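Glutathione S-transferase (Cupriavidus metallidurans, PDB 4MK3) binds a glutathione derivative, glutathione sulfinic acid, and probably acts as a glutathione transferase, joining glutathione to electrophilic substrates. Local coordinates at residues A[167-172]-A[209-214]; A[88-93]-A[111-116]; A[34-39]-A[118-123]. One frame throughout, in Å; residues are numbered along the deposited sequence. Where two conformers were deposited one is given.

Interaction 1 (A[167-172]-A[209-214]); sequences KTWCTG and QEKIEK
Lys211 reaches from helix 203-212 across the indole of Trp169, and its ammonium ends on the loop that carries that ring. Lys211 NZ stands over the six-membered ring of Trp169, 3.9 Å from the centroid and 13° off the normal, a cation-pi contact. One bond earlier, Lys211 CE makes a CH-pi contact with the same face and comes within 3.6 Å of CH2 of Trp169. Lys211 NZ donates to the carbonyl O of Thr168 at 2.9 Å, arriving from above the carbonyl plane, while the Thr168 methyl CG2 packs against NZ at 3.3 Å. The lysine chain leaves its helix extended, CG opposite the backbone N, and a bend at chi3 (63°) turns CE and NZ along the indole. Ile212 adds an apolar touch, its CG1 lying 4.2 Å from CZ3 of Trp169. With an alanine here in place of Lys211, the Thr168 carbonyl would probably lose this donor and one face of the indole its charged cover. Further out, Tyr175 meets the Trp169 ring edge-to-face, and Asp179 accepts a hydrogen bond from the backbone N of Cys170. The loop itself is folded by a type I beta turn from Trp169 to Gly172, with Lys167 NZ bonded to the Cys170 carbonyl. This cation-pi contact thus joins the loop before helix 177-192 to helix 203-212 within the all-helical C-terminal domain of the glutathione transferase fold.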
ATOM      1  N   LYS A 167      17.574  -5.913 -18.857  1.00 16.89           N
ATOM      2  CA  LYS A 167      17.706  -7.060 -17.965  1.00 15.91           C
ATOM      3  C   LYS A 167      16.703  -8.162 -18.282  1.00 15.56           C
ATOM      4  O   LYS A 167      15.654  -7.929 -18.859  1.00 17.10           O
ATOM      5  CB  LYS A 167      17.525  -6.613 -16.505  1.00 15.15           C
ATOM      6  CG  LYS A 167      18.647  -5.766 -15.959  1.00 16.89           C
ATOM      7  CD  LYS A 167      18.328  -5.257 -14.545  1.00 20.97           C
ATOM      8  CE  LYS A 167      17.311  -4.104 -14.565  1.00 21.81           C
ATOM      9  NZ  LYS A 167      17.065  -3.531 -13.188  1.00 22.62           N
ATOM     10  N   THR A 168      17.034  -9.377 -17.875  1.00 15.21           N
ATOM     11  CA  THR A 168      16.160 -10.545 -18.010  1.00 14.94           C
ATOM     12  C   THR A 168      14.915 -10.440 -17.168  1.00 16.33           C
ATOM     13  O   THR A 168      13.794 -10.649 -17.663  1.00 16.42           O
ATOM     14  CB  THR A 168      16.974 -11.827 -17.676  1.00 16.39           C
ATOM     15  OG1 THR A 168      18.031 -11.972 -18.629  1.00 17.75           O
ATOM     16  CG2 THR A 168      16.090 -13.076 -17.684  1.00 19.67           C
ATOM     17  N   TRP A 169      15.108 -10.103 -15.899  1.00 14.76           N
ATOM     18  CA  TRP A 169      14.030  -9.860 -14.961  1.00 14.35           C
ATOM     19  C   TRP A 169      14.243  -8.500 -14.306  1.00 14.61           C
ATOM     20  O   TRP A 169      15.276  -7.867 -14.463  1.00 14.66           O
ATOM     21  CB  TRP A 169      13.981 -10.957 -13.889  1.00 15.53           C
ATOM     22  CG  TRP A 169      13.642 -12.341 -14.382  1.00 12.76           C
ATOM     23  CD1 TRP A 169      14.471 -13.420 -14.401  1.00 17.38           C
ATOM     24  CD2 TRP A 169      12.378 -12.798 -14.876  1.00 14.85           C
ATOM     25  NE1 TRP A 169      13.808 -14.519 -14.873  1.00 19.10           N
ATOM     26  CE2 TRP A 169      12.519 -14.166 -15.165  1.00 15.36           C
ATOM     27  CE3 TRP A 169      11.142 -12.183 -15.098  1.00 17.00           C
ATOM     28  CZ2 TRP A 169      11.457 -14.944 -15.653  1.00 16.46           C
ATOM     29  CZ3 TRP A 169      10.084 -12.954 -15.583  1.00 16.42           C
ATOM     30  CH2 TRP A 169      10.260 -14.319 -15.861  1.00 16.89           C
ATOM     31  N   CYS A 170      13.249  -8.042 -13.567  1.00 13.96           N
ATOM     32  CA  CYS A 170      13.291  -6.692 -13.011  1.00 15.07           C
ATOM     33  C   CYS A 170      14.559  -6.379 -12.244  1.00 16.11           C
ATOM     34  O   CYS A 170      15.079  -5.259 -12.360  1.00 16.76           O
ATOM     35  CB  CYS A 170      12.091  -6.441 -12.108  1.00 15.45           C
ATOM     36  SG  CYS A 170      10.535  -6.191 -12.990  1.00 17.90           S
ATOM     37  N   THR A 171      15.051  -7.330 -11.458  1.00 14.79           N
ATOM     38  CA  THR A 171      16.261  -7.131 -10.672  1.00 15.13           C
ATOM     39  C   THR A 171      17.485  -7.840 -11.232  1.00 18.80           C
ATOM     40  O   THR A 171      18.505  -7.906 -10.563  1.00 21.59           O
ATOM     41  CB  THR A 171      16.086  -7.523  -9.201  1.00 19.63           C
ATOM     42  OG1 THR A 171      15.886  -8.943  -9.089  1.00 19.05           O
ATOM     43  CG2 THR A 171      14.896  -6.771  -8.613  1.00 20.65           C
ATOM     44  N   GLY A 172      17.404  -8.345 -12.456  1.00 13.98           N
ATOM     45  CA  GLY A 172      18.556  -8.950 -13.111  1.00 14.99           C
ATOM     46  C   GLY A 172      18.361 -10.424 -13.462  1.00 15.75           C
ATOM     47  O   GLY A 172      17.529 -10.768 -14.285  1.00 16.21           O
ATOM     48  N   GLN A 209       6.469  -9.493 -20.686  1.00 17.04           N
ATOM     49  CA  GLN A 209       5.141 -10.041 -20.439  1.00 15.86           C
ATOM     50  C   GLN A 209       4.924 -11.341 -21.202  1.00 16.69           C
ATOM     51  O   GLN A 209       4.271 -12.269 -20.710  1.00 17.31           O
ATOM     52  CB  GLN A 209       4.054  -9.017 -20.783  1.00 16.42           C
ATOM     53  CG  GLN A 209       2.688  -9.398 -20.205  1.00 16.21           C
ATOM     54  CD  GLN A 209       2.624  -9.290 -18.696  1.00 16.71           C
ATOM     55  OE1 GLN A 209       3.510  -8.744 -18.056  1.00 16.22           O
ATOM     56  NE2 GLN A 209       1.578  -9.844 -18.112  1.00 16.69           N
ATOM     57  N   GLU A 210       5.477 -11.420 -22.402  0.56 18.32           N
ATOM     58  CA  GLU A 210       5.366 -12.631 -23.209  0.56 18.80           C
ATOM     59  C   GLU A 210       5.993 -13.815 -22.492  0.56 20.29           C
ATOM     60  O   GLU A 210       5.489 -14.940 -22.557  0.56 22.37           O
ATOM     61  CB  GLU A 210       6.019 -12.415 -24.572  0.56 23.19           C
ATOM     62  CG  GLU A 210       5.195 -11.534 -25.498  0.56 27.82           C
ATOM     63  CD  GLU A 210       5.730 -11.509 -26.918  0.56 33.14           C
ATOM     64  OE1 GLU A 210       5.123 -10.818 -27.765  0.56 38.76           O
ATOM     65  OE2 GLU A 210       6.747 -12.185 -27.184  0.56 36.91           O
ATOM     66  N   LYS A 211       7.077 -13.559 -21.778  1.00 18.15           N
ATOM     67  CA  LYS A 211       7.744 -14.602 -21.014  1.00 18.98           C
ATOM     68  C   LYS A 211       6.970 -14.959 -19.745  1.00 18.08           C
ATOM     69  O   LYS A 211       6.725 -16.129 -19.443  1.00 19.22           O
ATOM     70  CB  LYS A 211       9.145 -14.127 -20.651  1.00 20.90           C
ATOM     71  CG  LYS A 211       9.936 -15.108 -19.859  1.00 25.03           C
ATOM     72  CD  LYS A 211      11.400 -14.693 -19.816  1.00 24.55           C
ATOM     73  CE  LYS A 211      11.593 -13.355 -19.119  1.00 22.19           C
ATOM     74  NZ  LYS A 211      13.039 -13.188 -18.801  1.00 25.53           N
ATOM     75  N   ILE A 212       6.585 -13.952 -18.975  1.00 16.67           N
ATOM     76  CA  ILE A 212       6.009 -14.234 -17.683  1.00 17.16           C
ATOM     77  C   ILE A 212       4.665 -14.944 -17.843  1.00 18.04           C
ATOM     78  O   ILE A 212       4.296 -15.784 -17.004  1.00 17.37           O
ATOM     79  CB  ILE A 212       5.926 -12.972 -16.809  1.00 16.97           C
ATOM     80  CG1 ILE A 212       5.933 -13.373 -15.320  1.00 16.29           C
ATOM     81  CG2 ILE A 212       4.727 -12.138 -17.191  1.00 15.98           C
ATOM     82  CD1 ILE A 212       6.012 -12.183 -14.410  1.00 14.61           C
ATOM     83  N   GLU A 213       3.932 -14.659 -18.920  1.00 16.76           N
ATOM     84  CA  GLU A 213       2.601 -15.234 -19.073  1.00 17.09           C
ATOM     85  C   GLU A 213       2.665 -16.716 -19.458  1.00 20.52           C
ATOM     86  O   GLU A 213       1.641 -17.396 -19.472  1.00 20.10           O
ATOM     87  CB  GLU A 213       1.775 -14.443 -20.078  1.00 19.19           C
ATOM     88  CG  GLU A 213       2.212 -14.643 -21.504  1.00 24.16           C
ATOM     89  CD  GLU A 213       1.570 -13.667 -22.463  1.00 35.71           C
ATOM     90  OE1 GLU A 213       0.842 -12.751 -22.014  1.00 29.21           O
ATOM     91  OE2 GLU A 213       1.803 -13.821 -23.673  1.00 34.87           O
ATOM     92  N   LYS A 214       3.857 -17.214 -19.761  1.00 17.43           N
ATOM     93  CA  LYS A 214       4.061 -18.636 -19.989  1.00 19.30           C
ATOM     94  C   LYS A 214       4.301 -19.422 -18.704  1.00 16.10           C
ATOM     95  O   LYS A 214       4.329 -20.657 -18.732  1.00 19.13           O
ATOM     96  CB  LYS A 214       5.234 -18.842 -20.933  1.00 22.20           C
ATOM     97  CG  LYS A 214       4.947 -18.427 -22.342  1.00 27.01           C
ATOM     98  CD  LYS A 214       6.217 -18.521 -23.179  1.00 28.77           C
ATOM     99  CE  LYS A 214       5.986 -18.084 -24.606  1.00 40.96           C
ATOM    100  NZ  LYS A 214       7.243 -18.209 -25.387  1.00 48.60           N
TER

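Interaction 2 (A[88-93]-A[111-116]); sequences IAEYAD and EVRCWE
Glu90 and Arg113 face each other where helix 85-94 of the thioredoxin-like N-terminal domain lies beside helix 106-134 of the helical C-terminal domain, the domain interface of the glutathione transferase fold. The tight part of this salt-bridge network belongs to helix 106-134 itself. Arg113 grips Glu116, one turn on, side-on with two nitrogens that converge on a single oxygen: Arg113 NE lies 2.9 Å and NH2 2.8 Å from Glu116 OE1, which lies almost in the guanidinium plane. Bends at chi2 (-33°) and chi3 (-71°) bring the arginine round until these nitrogens face the glutamate. This double grip probably fixes the rotation of the guanidinium. The other oxygen, Glu116 OE2, pairs with Lys36 and passes 4.3 Å from CB of Ala89.

Across the helices the fit is looser. The Glu90 carboxylate lies at the guanidinium edge, but its plane is turned 75° from that of Arg113, and Glu90 OE2 stays 4.0 Å from Arg113 NH1, a long salt bridge with no direct hydrogen bond. The aliphatic part of Glu90 comes slightly nearer than OE2, CB being 3.8 Å from Arg113 NH1. Glu90 OE2 has a firmer partner in Arg109 of the second subunit, whose own Glu90 and Arg113 also pack here, so the network spans the dimer interface. A water bridges the gap by another route, donating to Glu90 OE1 (a short 2.5 Å) and accepting from Arg113 NH2 at 3.1 Å.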
ATOM      1  N   ILE A  88       0.397 -10.205   2.692  1.00 14.87           N
ATOM      2  CA  ILE A  88       0.139 -11.604   2.393  1.00 16.18           C
ATOM      3  C   ILE A  88       1.274 -12.205   1.558  1.00 15.95           C
ATOM      4  O   ILE A  88       1.750 -13.307   1.841  1.00 17.49           O
ATOM      5  CB  ILE A  88      -1.185 -11.763   1.645  1.00 15.84           C
ATOM      6  CG1 ILE A  88      -2.360 -11.274   2.514  1.00 16.14           C
ATOM      7  CG2 ILE A  88      -1.375 -13.220   1.224  1.00 19.59           C
ATOM      8  CD1 ILE A  88      -3.636 -11.062   1.694  1.00 18.08           C
ATOM      9  N   ALA A  89       1.725 -11.465   0.552  1.00 15.79           N
ATOM     10  CA  ALA A  89       2.827 -11.958  -0.285  1.00 16.35           C
ATOM     11  C   ALA A  89       4.101 -12.198   0.519  1.00 16.50           C
ATOM     12  O   ALA A  89       4.752 -13.233   0.375  1.00 19.09           O
ATOM     13  CB  ALA A  89       3.086 -11.000  -1.444  1.00 16.38           C
ATOM     14  N   GLU A  90       4.468 -11.232   1.359  1.00 16.85           N
ATOM     15  CA  GLU A  90       5.657 -11.344   2.206  1.00 18.64           C
ATOM     16  C   GLU A  90       5.583 -12.538   3.150  1.00 20.64           C
ATOM     17  O   GLU A  90       6.548 -13.272   3.339  1.00 21.99           O
ATOM     18  CB  GLU A  90       5.850 -10.033   2.979  1.00 19.02           C
ATOM     19  CG  GLU A  90       6.924 -10.041   4.054  1.00 25.13           C
ATOM     20  CD  GLU A  90       6.938  -8.762   4.872  1.00 34.84           C
ATOM     21  OE1 GLU A  90       5.852  -8.149   5.075  1.00 33.51           O
ATOM     22  OE2 GLU A  90       8.034  -8.374   5.323  1.00 52.67           O
ATOM     23  N   TYR A  91       4.423 -12.725   3.758  1.00 19.70           N
ATOM     24  CA  TYR A  91       4.248 -13.837   4.661  1.00 22.64           C
ATOM     25  C   TYR A  91       4.276 -15.176   3.914  1.00 21.11           C
ATOM     26  O   TYR A  91       4.936 -16.118   4.353  1.00 22.66           O
ATOM     27  CB  TYR A  91       2.948 -13.669   5.419  1.00 22.95           C
ATOM     28  CG  TYR A  91       2.704 -14.785   6.404  1.00 29.91           C
ATOM     29  CD1 TYR A  91       3.608 -15.047   7.424  1.00 26.87           C
ATOM     30  CD2 TYR A  91       1.588 -15.582   6.298  1.00 25.78           C
ATOM     31  CE1 TYR A  91       3.394 -16.065   8.322  1.00 33.04           C
ATOM     32  CE2 TYR A  91       1.361 -16.608   7.193  1.00 24.86           C
ATOM     33  CZ  TYR A  91       2.271 -16.838   8.194  1.00 27.49           C
ATOM     34  OH  TYR A  91       2.055 -17.860   9.089  1.00 33.87           O
ATOM     35  N   ALA A  92       3.579 -15.258   2.783  1.00 18.50           N
ATOM     36  CA  ALA A  92       3.559 -16.498   2.011  1.00 21.08           C
ATOM     37  C   ALA A  92       4.967 -16.933   1.590  1.00 19.60           C
ATOM     38  O   ALA A  92       5.286 -18.114   1.566  1.00 20.54           O
ATOM     39  CB  ALA A  92       2.671 -16.353   0.795  1.00 21.98           C
ATOM     40  N   ASP A  93       5.816 -15.968   1.239  1.00 19.26           N
ATOM     41  CA  ASP A  93       7.179 -16.300   0.856  1.00 20.02           C
ATOM     42  C   ASP A  93       7.957 -17.032   1.952  1.00 20.48           C
ATOM     43  O   ASP A  93       8.889 -17.776   1.664  1.00 22.24           O
ATOM     44  CB  ASP A  93       7.945 -15.039   0.421  1.00 18.60           C
ATOM     45  CG  ASP A  93       9.174 -15.367  -0.397  1.00 21.40           C
ATOM     46  OD1 ASP A  93       9.117 -16.287  -1.246  1.00 20.52           O
ATOM     47  OD2 ASP A  93      10.224 -14.720  -0.185  1.00 24.47           O
ATOM     48  N   GLU A 111      14.942  -3.152  -3.318  0.54 17.18           N
ATOM     49  CA  GLU A 111      14.733  -3.077  -4.753  0.54 17.54           C
ATOM     50  C   GLU A 111      13.446  -3.796  -5.166  0.54 14.50           C
ATOM     51  O   GLU A 111      12.626  -3.260  -5.890  0.54 15.83           O
ATOM     52  CB  GLU A 111      15.947  -3.668  -5.467  0.54 20.99           C
ATOM     53  CG  GLU A 111      15.901  -3.618  -6.973  0.54 17.56           C
ATOM     54  CD  GLU A 111      17.081  -4.374  -7.603  0.54 27.57           C
ATOM     55  OE1 GLU A 111      17.774  -5.135  -6.883  0.54 27.18           O
ATOM     56  OE2 GLU A 111      17.320  -4.218  -8.819  0.54 24.36           O
ATOM     57  N   VAL A 112      13.262  -5.009  -4.672  1.00 14.08           N
ATOM     58  CA  VAL A 112      12.069  -5.791  -4.969  1.00 14.70           C
ATOM     59  C   VAL A 112      10.810  -5.155  -4.406  1.00 14.86           C
ATOM     60  O   VAL A 112       9.782  -5.121  -5.086  1.00 14.40           O
ATOM     61  CB  VAL A 112      12.240  -7.247  -4.456  1.00 14.54           C
ATOM     62  CG1 VAL A 112      10.921  -8.028  -4.430  1.00 14.10           C
ATOM     63  CG2 VAL A 112      13.273  -7.957  -5.313  1.00 14.59           C
ATOM     64  N   ARG A 113      10.871  -4.648  -3.180  1.00 13.57           N
ATOM     65  CA  ARG A 113       9.679  -4.059  -2.601  1.00 14.12           C
ATOM     66  C   ARG A 113       9.315  -2.722  -3.260  1.00 12.34           C
ATOM     67  O   ARG A 113       8.130  -2.386  -3.349  1.00 13.51           O
ATOM     68  CB  ARG A 113       9.852  -3.883  -1.094  1.00 15.19           C
ATOM     69  CG  ARG A 113      10.050  -5.157  -0.270  1.00 19.61           C
ATOM     70  CD  ARG A 113       9.347  -6.401  -0.763  1.00 28.33           C
ATOM     71  NE  ARG A 113       7.892  -6.427  -0.621  1.00 25.48           N
ATOM     72  CZ  ARG A 113       7.228  -6.797   0.472  1.00 29.21           C
ATOM     73  NH1 ARG A 113       7.878  -7.100   1.584  1.00 28.90           N
ATOM     74  NH2 ARG A 113       5.901  -6.845   0.442  1.00 24.21           N
ATOM     75  N   CYS A 114      10.296  -1.981  -3.747  0.68 13.60           N
ATOM     76  CA  CYS A 114       9.985  -0.757  -4.463  0.68 15.70           C
ATOM     77  C   CYS A 114       9.339  -1.066  -5.821  0.68 12.34           C
ATOM     78  O   CYS A 114       8.370  -0.420  -6.214  0.68 15.22           O
ATOM     79  CB  CYS A 114      11.236   0.100  -4.589  0.68 12.86           C
ATOM     80  SG  CYS A 114      10.924   1.675  -5.398  0.68 13.82           S
ATOM     81  N   TRP A 115       9.828  -2.084  -6.516  1.00 13.15           N
ATOM     82  CA  TRP A 115       9.163  -2.560  -7.712  1.00 13.70           C
ATOM     83  C   TRP A 115       7.717  -2.927  -7.422  1.00 12.88           C
ATOM     84  O   TRP A 115       6.814  -2.605  -8.198  1.00 12.98           O
ATOM     85  CB  TRP A 115       9.872  -3.779  -8.292  1.00 14.51           C
ATOM     86  CG  TRP A 115      10.986  -3.484  -9.246  1.00 13.08           C
ATOM     87  CD1 TRP A 115      12.333  -3.595  -9.021  1.00 15.93           C
ATOM     88  CD2 TRP A 115      10.830  -3.061 -10.595  1.00 13.42           C
ATOM     89  NE1 TRP A 115      13.029  -3.237 -10.162  1.00 15.85           N
ATOM     90  CE2 TRP A 115      12.120  -2.923 -11.141  1.00 14.00           C
ATOM     91  CE3 TRP A 115       9.722  -2.788 -11.405  1.00 14.38           C
ATOM     92  CZ2 TRP A 115      12.338  -2.523 -12.460  1.00 14.73           C
ATOM     93  CZ3 TRP A 115       9.947  -2.409 -12.730  1.00 14.52           C
ATOM     94  CH2 TRP A 115      11.241  -2.270 -13.235  1.00 15.26           C
ATOM     95  N   GLU A 116       7.473  -3.634  -6.326  1.00 12.74           N
ATOM     96  CA  GLU A 116       6.111  -4.014  -5.971  1.00 13.68           C
ATOM     97  C   GLU A 116       5.253  -2.775  -5.720  1.00 12.76           C
ATOM     98  O   GLU A 116       4.110  -2.705  -6.152  1.00 13.61           O
ATOM     99  CB  GLU A 116       6.099  -4.932  -4.759  1.00 12.83           C
ATOM    100  CG  GLU A 116       4.676  -5.332  -4.328  1.00 14.88           C
ATOM    101  CD  GLU A 116       4.627  -6.117  -3.025  1.00 15.30           C
ATOM    102  OE1 GLU A 116       5.509  -5.934  -2.157  1.00 15.19           O
ATOM    103  OE2 GLU A 116       3.713  -6.958  -2.859  1.00 16.54           O
TER
HETATM  104  O   HOH W   1       4.781  -6.758   3.355  1.00 32.76           O

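Interaction 3 (A[34-39]-A[118-123]); sequences ARKVRV and LADGLL
Lys36 reaches the carboxylate of Asp120 between helix 32-44 and helix 106-134 in a buried salt bridge. The lysine ammonium is shared between both carboxylate oxygens: Lys36 NZ lies 2.9 Å from Asp120 OD1, which it meets on the syn lone pair, and NZ is also 2.9 Å from Asp120 OD2. Because the two oxygens are equally near, the charge sits in the mouth of the carboxylate, only 3.3 Å from Lys36 NZ to Asp120 CG.

The lysine gets there on a largely extended chain. Its CG and CD follow a straight course away from helix 32-44, with chi1 at 177°; a single bend at chi3 (62°) then turns CE and NZ aside to bring the ammonium to the carboxylate, and the two side chains cross at about a right angle. Asp120 approaches differently. Its CB does not point directly at the opposite helix, but CG set opposite the carbonyl carbon, with chi1 at -79°, swings the carboxylate across to the lysine. One atom before the ammonium, Lys36 CE passes 3.8 Å from Asp120 OD1, whereas the backbones stay well apart, the CA atoms of Lys36 and Asp120 being 9.6 Å from each other.

Neither charge relies on one mate. Lys36 NZ also forms a salt bridge with Glu116 and a hydrogen bond with Ser85 OG, and Asp120 OD2 pairs with Arg86 NE. Two acids around the buried ammonium would be expected to keep it protonated, and Arg86 likewise to favour an ionised carboxylate. Ser85 lines the pocket of the bound glutathione sulfinic acid, and the Asp120 side chain is about 4 Å from a bound copy of this ligand. The cluster thus sits at the interface of the thioredoxin-like and helical domains, beside the glutathione-binding cleft characteristic of the glutathione transferase fold.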
ATOM      1  N   ALA A  34      -5.173  -9.535  -5.806  1.00 15.66           N
ATOM      2  CA  ALA A  34      -5.361 -10.918  -5.423  1.00 16.12           C
ATOM      3  C   ALA A  34      -4.602 -11.843  -6.369  1.00 14.83           C
ATOM      4  O   ALA A  34      -4.078 -12.874  -5.943  1.00 15.52           O
ATOM      5  CB  ALA A  34      -6.834 -11.282  -5.407  1.00 18.95           C
ATOM      6  N   ARG A  35      -4.480 -11.457  -7.643  1.00 15.67           N
ATOM      7  CA  ARG A  35      -3.741 -12.305  -8.578  1.00 14.59           C
ATOM      8  C   ARG A  35      -2.277 -12.386  -8.179  1.00 14.82           C
ATOM      9  O   ARG A  35      -1.668 -13.442  -8.251  1.00 14.73           O
ATOM     10  CB  ARG A  35      -3.851 -11.834 -10.022  1.00 14.23           C
ATOM     11  CG  ARG A  35      -3.236 -12.849 -10.986  1.00 14.80           C
ATOM     12  CD  ARG A  35      -3.128 -12.339 -12.384  1.00 14.92           C
ATOM     13  NE  ARG A  35      -2.786 -13.411 -13.312  1.00 16.07           N
ATOM     14  CZ  ARG A  35      -2.742 -13.264 -14.618  1.00 17.28           C
ATOM     15  NH1 ARG A  35      -2.953 -12.062 -15.156  1.00 19.25           N
ATOM     16  NH2 ARG A  35      -2.493 -14.297 -15.399  1.00 16.77           N
ATOM     17  N   LYS A  36      -1.719 -11.264  -7.740  1.00 14.32           N
ATOM     18  CA  LYS A  36      -0.352 -11.266  -7.236  1.00 14.14           C
ATOM     19  C   LYS A  36      -0.158 -12.296  -6.129  1.00 14.88           C
ATOM     20  O   LYS A  36       0.798 -13.080  -6.132  1.00 14.28           O
ATOM     21  CB  LYS A  36       0.038  -9.857  -6.759  1.00 14.70           C
ATOM     22  CG  LYS A  36       1.427  -9.764  -6.133  1.00 14.59           C
ATOM     23  CD  LYS A  36       1.786  -8.337  -5.693  1.00 17.68           C
ATOM     24  CE  LYS A  36       0.826  -7.857  -4.627  1.00 18.91           C
ATOM     25  NZ  LYS A  36       1.228  -6.558  -4.018  1.00 15.52           N
ATOM     26  N   VAL A  37      -1.084 -12.319  -5.168  1.00 14.23           N
ATOM     27  CA  VAL A  37      -1.017 -13.276  -4.081  1.00 15.40           C
ATOM     28  C   VAL A  37      -1.186 -14.711  -4.577  1.00 13.43           C
ATOM     29  O   VAL A  37      -0.473 -15.605  -4.157  1.00 15.91           O
ATOM     30  CB  VAL A  37      -2.079 -12.952  -3.018  1.00 15.16           C
ATOM     31  CG1 VAL A  37      -2.240 -14.119  -2.035  1.00 18.85           C
ATOM     32  CG2 VAL A  37      -1.741 -11.640  -2.318  1.00 15.64           C
ATOM     33  N   ARG A  38      -2.131 -14.932  -5.473  0.64 14.63           N
ATOM     34  CA  ARG A  38      -2.340 -16.260  -6.002  0.64 14.73           C
ATOM     35  C   ARG A  38      -1.124 -16.763  -6.778  0.64 14.71           C
ATOM     36  O   ARG A  38      -0.771 -17.938  -6.686  0.64 15.52           O
ATOM     37  CB  ARG A  38      -3.587 -16.293  -6.859  0.64 14.95           C
ATOM     38  CG  ARG A  38      -4.837 -15.939  -6.083  0.64 15.21           C
ATOM     39  CD  ARG A  38      -6.009 -15.892  -6.993  0.64 17.56           C
ATOM     40  NE  ARG A  38      -6.265 -17.199  -7.559  0.64 18.18           N
ATOM     41  CZ  ARG A  38      -6.873 -17.390  -8.714  0.64 24.82           C
ATOM     42  NH1 ARG A  38      -7.241 -16.341  -9.420  0.64 19.69           N
ATOM     43  NH2 ARG A  38      -7.096 -18.620  -9.159  0.64 27.48           N
ATOM     44  N   VAL A  39      -0.477 -15.877  -7.520  1.00 15.36           N
ATOM     45  CA  VAL A  39       0.756 -16.256  -8.215  1.00 14.62           C
ATOM     46  C   VAL A  39       1.839 -16.648  -7.208  1.00 14.45           C
ATOM     47  O   VAL A  39       2.500 -17.667  -7.375  1.00 15.10           O
ATOM     48  CB  VAL A  39       1.223 -15.149  -9.170  1.00 14.08           C
ATOM     49  CG1 VAL A  39       2.658 -15.407  -9.652  1.00 14.19           C
ATOM     50  CG2 VAL A  39       0.255 -15.036 -10.357  1.00 15.15           C
ATOM     51  N   LEU A 118       5.679   0.164  -7.031  1.00 13.36           N
ATOM     52  CA  LEU A 118       5.450   0.793  -8.322  1.00 13.53           C
ATOM     53  C   LEU A 118       4.294   0.116  -9.045  1.00 14.47           C
ATOM     54  O   LEU A 118       3.395   0.778  -9.570  1.00 14.45           O
ATOM     55  CB  LEU A 118       6.722   0.735  -9.168  1.00 14.63           C
ATOM     56  CG  LEU A 118       6.663   1.286 -10.586  1.00 15.60           C
ATOM     57  CD1 LEU A 118       6.177   2.730 -10.609  1.00 16.75           C
ATOM     58  CD2 LEU A 118       8.025   1.139 -11.239  1.00 15.59           C
ATOM     59  N   ALA A 119       4.311  -1.210  -9.095  1.00 13.37           N
ATOM     60  CA  ALA A 119       3.249  -1.965  -9.750  1.00 13.00           C
ATOM     61  C   ALA A 119       1.901  -1.776  -9.055  1.00 15.17           C
ATOM     62  O   ALA A 119       0.878  -1.540  -9.697  1.00 14.58           O
ATOM     63  CB  ALA A 119       3.619  -3.428  -9.817  1.00 13.85           C
ATOM     64  N   ASP A 120       1.908  -1.862  -7.734  1.00 14.95           N
ATOM     65  CA  ASP A 120       0.685  -1.702  -6.955  1.00 13.67           C
ATOM     66  C   ASP A 120       0.150  -0.280  -7.137  1.00 14.99           C
ATOM     67  O   ASP A 120      -1.059  -0.064  -7.157  1.00 15.43           O
ATOM     68  CB  ASP A 120       0.978  -1.932  -5.462  1.00 13.92           C
ATOM     69  CG  ASP A 120       1.090  -3.414  -5.058  1.00 19.54           C
ATOM     70  OD1 ASP A 120       1.019  -4.320  -5.917  1.00 19.54           O
ATOM     71  OD2 ASP A 120       1.241  -3.649  -3.840  1.00 20.28           O
ATOM     72  N   GLY A 121       1.048   0.690  -7.228  1.00 14.05           N
ATOM     73  CA  GLY A 121       0.635   2.076  -7.447  1.00 14.79           C
ATOM     74  C   GLY A 121      -0.003   2.319  -8.791  1.00 15.00           C
ATOM     75  O   GLY A 121      -0.963   3.113  -8.923  1.00 15.80           O
ATOM     76  N   LEU A 122       0.517   1.661  -9.817  1.00 13.07           N
ATOM     77  CA  LEU A 122      -0.107   1.672 -11.135  1.00 14.53           C
ATOM     78  C   LEU A 122      -1.533   1.095 -10.998  1.00 15.59           C
ATOM     79  O   LEU A 122      -2.511   1.696 -11.481  1.00 16.68           O
ATOM     80  CB  LEU A 122       0.752   0.877 -12.127  1.00 14.59           C
ATOM     81  CG  LEU A 122       0.275   0.869 -13.573  1.00 17.34           C
ATOM     82  CD1 LEU A 122       1.400   0.413 -14.490  1.00 15.66           C
ATOM     83  CD2 LEU A 122      -0.945  -0.023 -13.808  1.00 16.72           C
ATOM     84  N   LEU A 123      -1.666  -0.047 -10.321  1.00 14.76           N
ATOM     85  CA  LEU A 123      -2.982  -0.620 -10.070  1.00 15.21           C
ATOM     86  C   LEU A 123      -3.907   0.314  -9.294  1.00 15.37           C
ATOM     87  O   LEU A 123      -5.093   0.409  -9.623  1.00 16.01           O
ATOM     88  CB  LEU A 123      -2.854  -1.951  -9.323  1.00 14.61           C
ATOM     89  CG  LEU A 123      -2.223  -3.088 -10.139  1.00 15.88           C
ATOM     90  CD1 LEU A 123      -2.087  -4.324  -9.259  1.00 18.21           C
ATOM     91  CD2 LEU A 123      -3.020  -3.391 -11.359  1.00 18.08           C
TER

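In the fold
From the N terminus, helix 32-44 supplies the first half of interaction 3, whose partner on helix 106-134 comes only after the rest of the thioredoxin-like domain. Interaction 2 falls within that long loop and closes a shorter one, from helix 85-94 to an earlier part of helix 106-134. Both therefore tie the N-terminal domain to the same C-terminal helix, and a salt bridge from Lys36 to Glu116 joins their charged networks. Interaction 1 follows in series, closing a separate, mostly helical loop wholly inside the C-terminal domain. Thr171 in its loop packs on Glu111, Val112 and Trp115, linking interaction 1 to interaction 2, whereas interaction 1 does not touch interaction 3.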